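Local coordinates for protein beta-mannosidase (Trichoderma harzianum, PDB 4CVU) that probably hydrolyses beta-mannosidic bonds, removing mannose from the ends of beta-mannosides as a glycoside hydrolase of family 2, at residues A[387-392]-A[417-422]; A[592-597]-A[704-709]. All blocks are in the same frame, centred on the assembly; numbering follows the deposited sequence.

Contact 1 of 2, residues A[387-392]-A[417-422]; sequences ANLIPP and NMLRVW
Asn388 and Arg420 meet at an angle on one face of two parallel strands, joined through the ends of their side chains. Arg420 NH1 donates to Asn388 OD1 over 2.8 Å, a bent bond (134° at the hydrogen), with OD1 lying out of the guanidinium plane; amide and guanidinium stand nearly at right angles, 87° apart. Asn388 CG lies beside its own backbone N (chi1 -71°), which swings the amide across to its neighbour, and OD1 also rests 3.2 Å from Arg420 CD, against the extended chain of the arginine. The other half of the amide is held too: ND2 binds the carbonyl oxygens of Asn593 and Tyr705, so its rotation is fixed from both ends. Arg420 is gripped at every nitrogen, with NE on Glu446, NH1 also on Glu594 and NH2 on Asn488.

Backbone bonds run in parallel order: Arg420 N to Ala387 O (3.0 Å), Leu389 N to Arg420 O (2.9 Å) and Trp422 N to Leu389 O (3.3 Å). A water bridges the carbonyl oxygens of Leu389 and Trp422 where the strands give way to loop. There Trp422 CG stands anti to its backbone N, and CE3 of the indole comes 4.3 Å from Ile390 CG2 and near Pro391 CD. On the other face Leu389 CD2 touches both Leu419 CD1 (4.4 Å) and, more loosely, Val421 CG2.

This is a beta-alpha-beta unit of the (beta/alpha)8 barrel expected for the catalytic domain of family 2. Helix 401-413 connects the strands and packs on Leu419 through Phe408 and Val411, strand 442-446 continues the sheet beyond 418-421, and strand 702-705 flanks 380-389.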
ATOM      1  N   ALA A 387      31.160  -6.728   7.377  1.00 33.70           N
ATOM      2  CA  ALA A 387      30.094  -7.364   6.557  1.00 33.94           C
ATOM      3  C   ALA A 387      30.253  -7.081   5.063  1.00 32.22           C
ATOM      4  O   ALA A 387      31.166  -6.354   4.673  1.00 33.43           O
ATOM      5  CB  ALA A 387      28.713  -6.929   7.020  1.00 33.69           C
ATOM      6  N   ASN A 388      29.367  -7.663   4.244  1.00 32.05           N
ATOM      7  CA  ASN A 388      29.370  -7.464   2.791  1.00 32.08           C
ATOM      8  C   ASN A 388      28.367  -6.368   2.405  1.00 31.58           C
ATOM      9  O   ASN A 388      27.216  -6.431   2.758  1.00 31.49           O
ATOM     10  CB  ASN A 388      29.006  -8.735   2.098  1.00 32.43           C
ATOM     11  CG  ASN A 388      30.130  -9.788   2.204  1.00 32.72           C
ATOM     12  OD1 ASN A 388      30.907  -9.981   1.252  1.00 33.55           O
ATOM     13  ND2 ASN A 388      30.217 -10.450   3.317  1.00 32.78           N
ATOM     14  N   LEU A 389      28.841  -5.371   1.719  1.00 31.57           N
ATOM     15  CA  LEU A 389      28.013  -4.258   1.245  1.00 31.21           C
ATOM     16  C   LEU A 389      27.517  -4.591  -0.149  1.00 31.76           C
ATOM     17  O   LEU A 389      28.313  -4.809  -1.074  1.00 32.68           O
ATOM     18  CB  LEU A 389      28.853  -2.999   1.202  1.00 31.98           C
ATOM     19  CG  LEU A 389      28.138  -1.776   0.609  1.00 32.03           C
ATOM     20  CD1 LEU A 389      27.039  -1.351   1.552  1.00 32.84           C
ATOM     21  CD2 LEU A 389      29.151  -0.671   0.379  1.00 33.13           C
ATOM     22  N   ILE A 390      26.204  -4.614  -0.311  1.00 30.88           N
ATOM     23  CA  ILE A 390      25.572  -4.778  -1.612  1.00 30.30           C
ATOM     24  C   ILE A 390      24.981  -3.413  -2.018  1.00 31.38           C
ATOM     25  O   ILE A 390      24.906  -2.498  -1.191  1.00 31.30           O
ATOM     26  CB  ILE A 390      24.490  -5.873  -1.613  1.00 30.15           C
ATOM     27  CG1 ILE A 390      23.330  -5.488  -0.707  1.00 29.84           C
ATOM     28  CG2 ILE A 390      25.089  -7.229  -1.203  1.00 30.92           C
ATOM     29  CD1 ILE A 390      21.984  -5.916  -1.228  1.00 30.92           C
ATOM     30  N   PRO A 391      24.617  -3.248  -3.283  1.00 32.38           N
ATOM     31  CA  PRO A 391      24.066  -1.925  -3.657  1.00 33.51           C
ATOM     32  C   PRO A 391      22.846  -1.587  -2.810  1.00 33.47           C
ATOM     33  O   PRO A 391      21.941  -2.401  -2.698  1.00 35.07           O
ATOM     34  CB  PRO A 391      23.679  -2.101  -5.118  1.00 33.11           C
ATOM     35  CG  PRO A 391      24.528  -3.241  -5.587  1.00 32.86           C
ATOM     36  CD  PRO A 391      24.695  -4.163  -4.438  1.00 31.75           C
ATOM     37  N   PRO A 392      22.810  -0.390  -2.229  1.00 35.80           N
ATOM     38  CA  PRO A 392      21.623   0.013  -1.390  1.00 36.85           C
ATOM     39  C   PRO A 392      20.307   0.227  -2.173  1.00 35.50           C
ATOM     40  O   PRO A 392      19.250   0.295  -1.552  1.00 34.12           O
ATOM     41  CB  PRO A 392      22.073   1.347  -0.787  1.00 36.28           C
ATOM     42  CG  PRO A 392      22.976   1.910  -1.850  1.00 36.33           C
ATOM     43  CD  PRO A 392      23.748   0.718  -2.400  1.00 35.77           C
ATOM     44  N   ASN A 417      35.478  -2.470  11.132  1.00 34.23           N
ATOM     45  CA  ASN A 417      36.609  -1.780  10.543  1.00 33.93           C
ATOM     46  C   ASN A 417      36.760  -2.077   9.069  1.00 33.80           C
ATOM     47  O   ASN A 417      37.650  -1.519   8.426  1.00 34.31           O
ATOM     48  CB  ASN A 417      37.906  -2.042  11.313  1.00 34.70           C
ATOM     49  CG  ASN A 417      38.204  -3.503  11.447  1.00 34.06           C
ATOM     50  OD1 ASN A 417      37.867  -4.267  10.573  1.00 33.49           O
ATOM     51  ND2 ASN A 417      38.731  -3.909  12.592  1.00 35.65           N
ATOM     52  N   MET A 418      35.839  -2.875   8.505  1.00 32.56           N
ATOM     53  CA  MET A 418      35.914  -3.267   7.098  1.00 33.26           C
ATOM     54  C   MET A 418      34.531  -3.585   6.534  1.00 31.90           C
ATOM     55  O   MET A 418      33.669  -4.118   7.254  1.00 31.95           O
ATOM     56  CB  MET A 418      36.821  -4.524   6.944  1.00 32.99           C
ATOM     57  CG  MET A 418      37.083  -4.934   5.510  1.00 33.62           C
ATOM     58  SD  MET A 418      38.207  -6.370   5.404  1.00 35.31           S
ATOM     59  CE  MET A 418      39.795  -5.578   5.426  1.00 34.52           C
ATOM     60  N   LEU A 419      34.330  -3.191   5.269  1.00 32.72           N
ATOM     61  CA  LEU A 419      33.299  -3.713   4.404  1.00 32.56           C
ATOM     62  C   LEU A 419      33.929  -4.376   3.195  1.00 34.25           C
ATOM     63  O   LEU A 419      34.903  -3.859   2.601  1.00 36.42           O
ATOM     64  CB  LEU A 419      32.310  -2.610   3.925  1.00 32.52           C
ATOM     65  CG  LEU A 419      31.536  -1.860   4.990  1.00 31.56           C
ATOM     66  CD1 LEU A 419      30.848  -0.627   4.409  1.00 32.82           C
ATOM     67  CD2 LEU A 419      30.513  -2.744   5.649  1.00 32.10           C
ATOM     68  N   ARG A 420      33.353  -5.500   2.775  1.00 33.62           N
ATOM     69  CA  ARG A 420      33.639  -6.035   1.477  1.00 34.36           C
ATOM     70  C   ARG A 420      32.643  -5.502   0.486  1.00 34.14           C
ATOM     71  O   ARG A 420      31.457  -5.791   0.617  1.00 34.37           O
ATOM     72  CB  ARG A 420      33.562  -7.557   1.469  1.00 33.12           C
ATOM     73  CG  ARG A 420      33.483  -8.114   0.065  1.00 33.28           C
ATOM     74  CD  ARG A 420      33.875  -9.575   0.073  1.00 32.67           C
ATOM     75  NE  ARG A 420      33.715 -10.189  -1.244  1.00 33.89           N
ATOM     76  CZ  ARG A 420      32.884 -11.180  -1.558  1.00 34.56           C
ATOM     77  NH1 ARG A 420      32.054 -11.721  -0.677  1.00 37.18           N
ATOM     78  NH2 ARG A 420      32.884 -11.643  -2.792  1.00 37.66           N
ATOM     79  N   VAL A 421      33.125  -4.746  -0.492  1.00 34.20           N
ATOM     80  CA  VAL A 421      32.295  -4.194  -1.541  1.00 35.14           C
ATOM     81  C   VAL A 421      32.121  -5.284  -2.611  1.00 34.79           C
ATOM     82  O   VAL A 421      32.932  -5.443  -3.517  1.00 35.39           O
ATOM     83  CB  VAL A 421      32.863  -2.887  -2.133  1.00 35.56           C
ATOM     84  CG1 VAL A 421      31.865  -2.253  -3.091  1.00 36.43           C
ATOM     85  CG2 VAL A 421      33.192  -1.915  -1.042  1.00 35.26           C
ATOM     86  N   TRP A 422      31.019  -6.008  -2.463  1.00 35.20           N
ATOM     87  CA  TRP A 422      30.694  -7.213  -3.179  1.00 35.20           C
ATOM     88  C   TRP A 422      30.536  -7.010  -4.683  1.00 35.43           C
ATOM     89  O   TRP A 422      29.946  -6.032  -5.114  1.00 34.10           O
ATOM     90  CB  TRP A 422      29.374  -7.757  -2.585  1.00 35.47           C
ATOM     91  CG  TRP A 422      28.806  -8.939  -3.333  1.00 33.91           C
ATOM     92  CD1 TRP A 422      29.174 -10.251  -3.171  1.00 33.63           C
ATOM     93  CD2 TRP A 422      27.803  -8.921  -4.341  1.00 32.73           C
ATOM     94  NE1 TRP A 422      28.427 -11.053  -4.004  1.00 33.50           N
ATOM     95  CE2 TRP A 422      27.591 -10.258  -4.744  1.00 33.59           C
ATOM     96  CE3 TRP A 422      27.071  -7.901  -4.973  1.00 33.56           C
ATOM     97  CZ2 TRP A 422      26.676 -10.605  -5.749  1.00 33.39           C
ATOM     98  CZ3 TRP A 422      26.156  -8.241  -5.951  1.00 33.55           C
ATOM     99  CH2 TRP A 422      25.971  -9.579  -6.341  1.00 33.76           C
TER
HETATM  100  O   HOH W   1      28.372  -4.175  -3.875  1.00 42.15           O

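Contact 2 of 2, residues A[592-597]-A[704-709]; sequences ANEFGF and LYWQLN
Ala592 and Phe595 lend their carbonyl oxygens to the backbone of the other segment: Leu704 N donates to Ala592 O and Trp706 N to Phe595 O, each over 2.8 Å. The acceptors are three positions apart and the donors two, so the two chains are out of step by one residue. In between, Asn593 O and Leu704 O come within 3.1 Å as two acceptors. The buried Phe595 N has no partner.

Segment 592-597 holds strand 592-595 and runs on into loop, while 704-709 leaves the end of strand 702-705, consistent with neighbouring strands of the (beta/alpha)8 barrel expected for family 2. The peptide bond between Trp706 and Gln707 is cis, a feature familiar at this strand end in clan GH-A barrels.

Apolar contact centres on Phe595. Its chi1 of 56° sets CG between backbone N and carbonyl carbon, turning the ring back over the neighbouring strand, where one face takes Tyr705 CA in a CH-pi contact (3.8 Å to the centroid, 21° off the normal). Tyr705 CB also lies over that face, 3.5 Å from Phe595 CZ.

Among the mixed contacts, Trp706 and Glu594 run alongside each other in the same direction, Glu594 CG 4.2 Å from Trp706 CE3. The Glu594 carboxylate is tied to Tyr573, while Trp706 NE1 makes a weak bond to Gln707 OE1.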
ATOM      1  N   ALA A 592      36.823 -15.341   7.529  1.00 35.16           N
ATOM      2  CA  ALA A 592      35.493 -15.729   7.131  1.00 34.13           C
ATOM      3  C   ALA A 592      34.923 -14.529   6.398  1.00 34.97           C
ATOM      4  O   ALA A 592      34.645 -13.526   7.026  1.00 35.00           O
ATOM      5  CB  ALA A 592      34.666 -16.050   8.364  1.00 34.48           C
ATOM      6  N   ASN A 593      34.840 -14.611   5.073  1.00 35.56           N
ATOM      7  CA  ASN A 593      34.440 -13.469   4.254  1.00 36.62           C
ATOM      8  C   ASN A 593      32.959 -13.412   3.915  1.00 35.66           C
ATOM      9  O   ASN A 593      32.477 -12.380   3.409  1.00 38.12           O
ATOM     10  CB  ASN A 593      35.292 -13.412   2.977  1.00 36.65           C
ATOM     11  CG  ASN A 593      34.831 -14.362   1.902  1.00 36.28           C
ATOM     12  OD1 ASN A 593      34.481 -15.487   2.171  1.00 38.61           O
ATOM     13  ND2 ASN A 593      34.882 -13.913   0.646  1.00 37.16           N
ATOM     14  N   GLU A 594      32.273 -14.531   4.184  1.00 36.86           N
ATOM     15  CA  GLU A 594      30.832 -14.745   3.902  1.00 37.16           C
ATOM     16  C   GLU A 594      30.216 -15.787   4.809  1.00 36.90           C
ATOM     17  O   GLU A 594      30.708 -16.928   4.903  1.00 37.40           O
ATOM     18  CB  GLU A 594      30.602 -15.289   2.485  1.00 36.66           C
ATOM     19  CG  GLU A 594      30.887 -14.374   1.345  1.00 38.57           C
ATOM     20  CD  GLU A 594      30.289 -14.830   0.014  1.00 34.98           C
ATOM     21  OE1 GLU A 594      29.215 -15.456   0.014  1.00 35.47           O
ATOM     22  OE2 GLU A 594      30.843 -14.474  -1.081  1.00 38.75           O
ATOM     23  N   PHE A 595      29.097 -15.431   5.423  1.00 37.46           N
ATOM     24  CA  PHE A 595      28.279 -16.411   6.165  1.00 37.86           C
ATOM     25  C   PHE A 595      26.936 -15.831   6.536  1.00 35.91           C
ATOM     26  O   PHE A 595      26.821 -14.624   6.817  1.00 40.36           O
ATOM     27  CB  PHE A 595      29.002 -16.934   7.411  1.00 37.57           C
ATOM     28  CG  PHE A 595      29.446 -15.852   8.360  1.00 37.61           C
ATOM     29  CD1 PHE A 595      30.649 -15.156   8.146  1.00 37.02           C
ATOM     30  CD2 PHE A 595      28.687 -15.542   9.483  1.00 38.39           C
ATOM     31  CE1 PHE A 595      31.058 -14.166   9.034  1.00 37.63           C
ATOM     32  CE2 PHE A 595      29.091 -14.545  10.369  1.00 37.70           C
ATOM     33  CZ  PHE A 595      30.282 -13.876  10.154  1.00 38.69           C
ATOM     34  N   GLY A 596      25.903 -16.670   6.499  1.00 35.74           N
ATOM     35  CA  GLY A 596      24.549 -16.199   6.884  1.00 34.36           C
ATOM     36  C   GLY A 596      23.379 -17.141   6.714  1.00 32.99           C
ATOM     37  O   GLY A 596      23.543 -18.328   6.378  1.00 34.90           O
ATOM     38  N   PHE A 597      22.201 -16.608   7.056  1.00 31.48           N
ATOM     39  CA  PHE A 597      20.893 -17.270   7.025  1.00 29.90           C
ATOM     40  C   PHE A 597      19.924 -16.090   6.776  1.00 29.42           C
ATOM     41  O   PHE A 597      20.212 -15.029   7.294  1.00 29.10           O
ATOM     42  CB  PHE A 597      20.594 -17.851   8.375  1.00 31.48           C
ATOM     43  CG  PHE A 597      19.594 -18.977   8.364  1.00 31.72           C
ATOM     44  CD1 PHE A 597      18.267 -18.751   8.479  1.00 32.31           C
ATOM     45  CD2 PHE A 597      20.041 -20.304   8.228  1.00 32.38           C
ATOM     46  CE1 PHE A 597      17.352 -19.787   8.460  1.00 32.37           C
ATOM     47  CE2 PHE A 597      19.163 -21.332   8.229  1.00 32.64           C
ATOM     48  CZ  PHE A 597      17.817 -21.107   8.345  1.00 33.58           C
ATOM     49  N   LEU A 704      33.503 -11.223   8.158  1.00 32.26           N
ATOM     50  CA  LEU A 704      32.598 -10.351   7.362  1.00 33.14           C
ATOM     51  C   LEU A 704      31.307 -11.088   7.096  1.00 33.34           C
ATOM     52  O   LEU A 704      31.215 -11.925   6.192  1.00 34.82           O
ATOM     53  CB  LEU A 704      33.251  -9.937   6.033  1.00 32.55           C
ATOM     54  CG  LEU A 704      34.652  -9.331   6.077  1.00 32.63           C
ATOM     55  CD1 LEU A 704      35.214  -9.080   4.682  1.00 32.95           C
ATOM     56  CD2 LEU A 704      34.703  -8.061   6.891  1.00 32.83           C
ATOM     57  N   TYR A 705      30.290 -10.811   7.883  1.00 33.90           N
ATOM     58  CA  TYR A 705      29.035 -11.525   7.694  1.00 34.31           C
ATOM     59  C   TYR A 705      28.310 -11.154   6.389  1.00 35.04           C
ATOM     60  O   TYR A 705      28.473 -10.050   5.821  1.00 33.81           O
ATOM     61  CB  TYR A 705      28.148 -11.418   8.939  1.00 34.43           C
ATOM     62  CG  TYR A 705      27.474 -10.061   9.240  1.00 34.04           C
ATOM     63  CD1 TYR A 705      26.409  -9.608   8.483  1.00 33.97           C
ATOM     64  CD2 TYR A 705      27.881  -9.283  10.326  1.00 34.42           C
ATOM     65  CE1 TYR A 705      25.764  -8.400   8.800  1.00 33.97           C
ATOM     66  CE2 TYR A 705      27.247  -8.087  10.643  1.00 34.16           C
ATOM     67  CZ  TYR A 705      26.193  -7.650   9.881  1.00 33.86           C
ATOM     68  OH  TYR A 705      25.547  -6.454  10.183  1.00 35.97           O
ATOM     69  N   TRP A 706      27.525 -12.112   5.910  1.00 34.84           N
ATOM     70  CA  TRP A 706      26.661 -11.917   4.743  1.00 34.25           C
ATOM     71  C   TRP A 706      25.248 -11.658   5.265  1.00 34.81           C
ATOM     72  O   TRP A 706      24.652 -12.559   5.859  1.00 32.48           O
ATOM     73  CB  TRP A 706      26.691 -13.156   3.800  1.00 34.38           C
ATOM     74  CG  TRP A 706      25.942 -12.788   2.577  1.00 35.13           C
ATOM     75  CD1 TRP A 706      24.614 -12.876   2.396  1.00 35.22           C
ATOM     76  CD2 TRP A 706      26.454 -12.079   1.438  1.00 35.58           C
ATOM     77  NE1 TRP A 706      24.245 -12.319   1.216  1.00 34.91           N
ATOM     78  CE2 TRP A 706      25.364 -11.821   0.595  1.00 35.60           C
ATOM     79  CE3 TRP A 706      27.727 -11.683   1.037  1.00 35.28           C
ATOM     80  CZ2 TRP A 706      25.497 -11.185  -0.602  1.00 35.46           C
ATOM     81  CZ3 TRP A 706      27.869 -11.026  -0.164  1.00 35.21           C
ATOM     82  CH2 TRP A 706      26.752 -10.777  -0.977  1.00 35.87           C
ATOM     83  N   GLN A 707      24.645 -10.474   5.087  1.00 33.62           N
ATOM     84  CA  GLN A 707      25.120  -9.336   4.334  1.00 33.93           C
ATOM     85  C   GLN A 707      24.743  -8.116   5.164  1.00 32.56           C
ATOM     86  O   GLN A 707      23.907  -8.213   6.073  1.00 31.56           O
ATOM     87  CB  GLN A 707      24.424  -9.243   2.965  1.00 33.44           C
ATOM     88  CG  GLN A 707      22.910  -9.154   3.041  1.00 33.96           C
ATOM     89  CD  GLN A 707      22.188  -9.487   1.749  1.00 34.30           C
ATOM     90  OE1 GLN A 707      22.097 -10.645   1.366  1.00 34.00           O
ATOM     91  NE2 GLN A 707      21.635  -8.469   1.085  1.00 33.11           N
ATOM     92  N   LEU A 708      25.394  -6.987   4.908  1.00 32.28           N
ATOM     93  CA  LEU A 708      25.153  -5.832   5.736  1.00 33.39           C
ATOM     94  C   LEU A 708      23.737  -5.390   5.518  1.00 34.63           C
ATOM     95  O   LEU A 708      22.992  -5.174   6.477  1.00 36.53           O
ATOM     96  CB  LEU A 708      26.120  -4.681   5.387  1.00 33.50           C
ATOM     97  CG  LEU A 708      25.747  -3.279   5.957  1.00 32.45           C
ATOM     98  CD1 LEU A 708      25.972  -3.221   7.440  1.00 32.82           C
ATOM     99  CD2 LEU A 708      26.598  -2.229   5.329  1.00 32.70           C
ATOM    100  N   ASN A 709      23.371  -5.230   4.241  1.00 35.02           N
ATOM    101  CA  ASN A 709      22.262  -4.340   3.895  1.00 33.78           C
ATOM    102  C   ASN A 709      21.322  -4.881   2.815  1.00 34.83           C
ATOM    103  O   ASN A 709      21.679  -5.841   2.112  1.00 34.01           O
ATOM    104  CB  ASN A 709      22.819  -2.976   3.485  1.00 32.95           C
ATOM    105  CG  ASN A 709      23.625  -3.041   2.201  1.00 32.98           C
ATOM    106  OD1 ASN A 709      24.534  -3.861   2.073  1.00 32.87           O
ATOM    107  ND2 ASN A 709      23.300  -2.178   1.238  1.00 33.73           N
TER

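In the fold
Strand 380-389 of contact 1 lies between 418-421 and strand 702-705 of contact 2, so the two form adjoining parts of one barrel wall, their centres 9 Å apart. They are stitched by probable hydrogen bonds from Leu708 N to Asn388 O and from Asn709 ND2 to Ile390 O, both 2.9 Å, and by the edge-to-face indoles of Trp422 and Trp706, with CD1 of the first 3.3 Å from CH2 of the second. Both contacts lie near the ends of barrel strands, where the active site of such glycosidases is expected. Bound metal ions are nearby but not in contact: a cadmium and a sodium ion each lie about 8 Å from the Asn593 side chain.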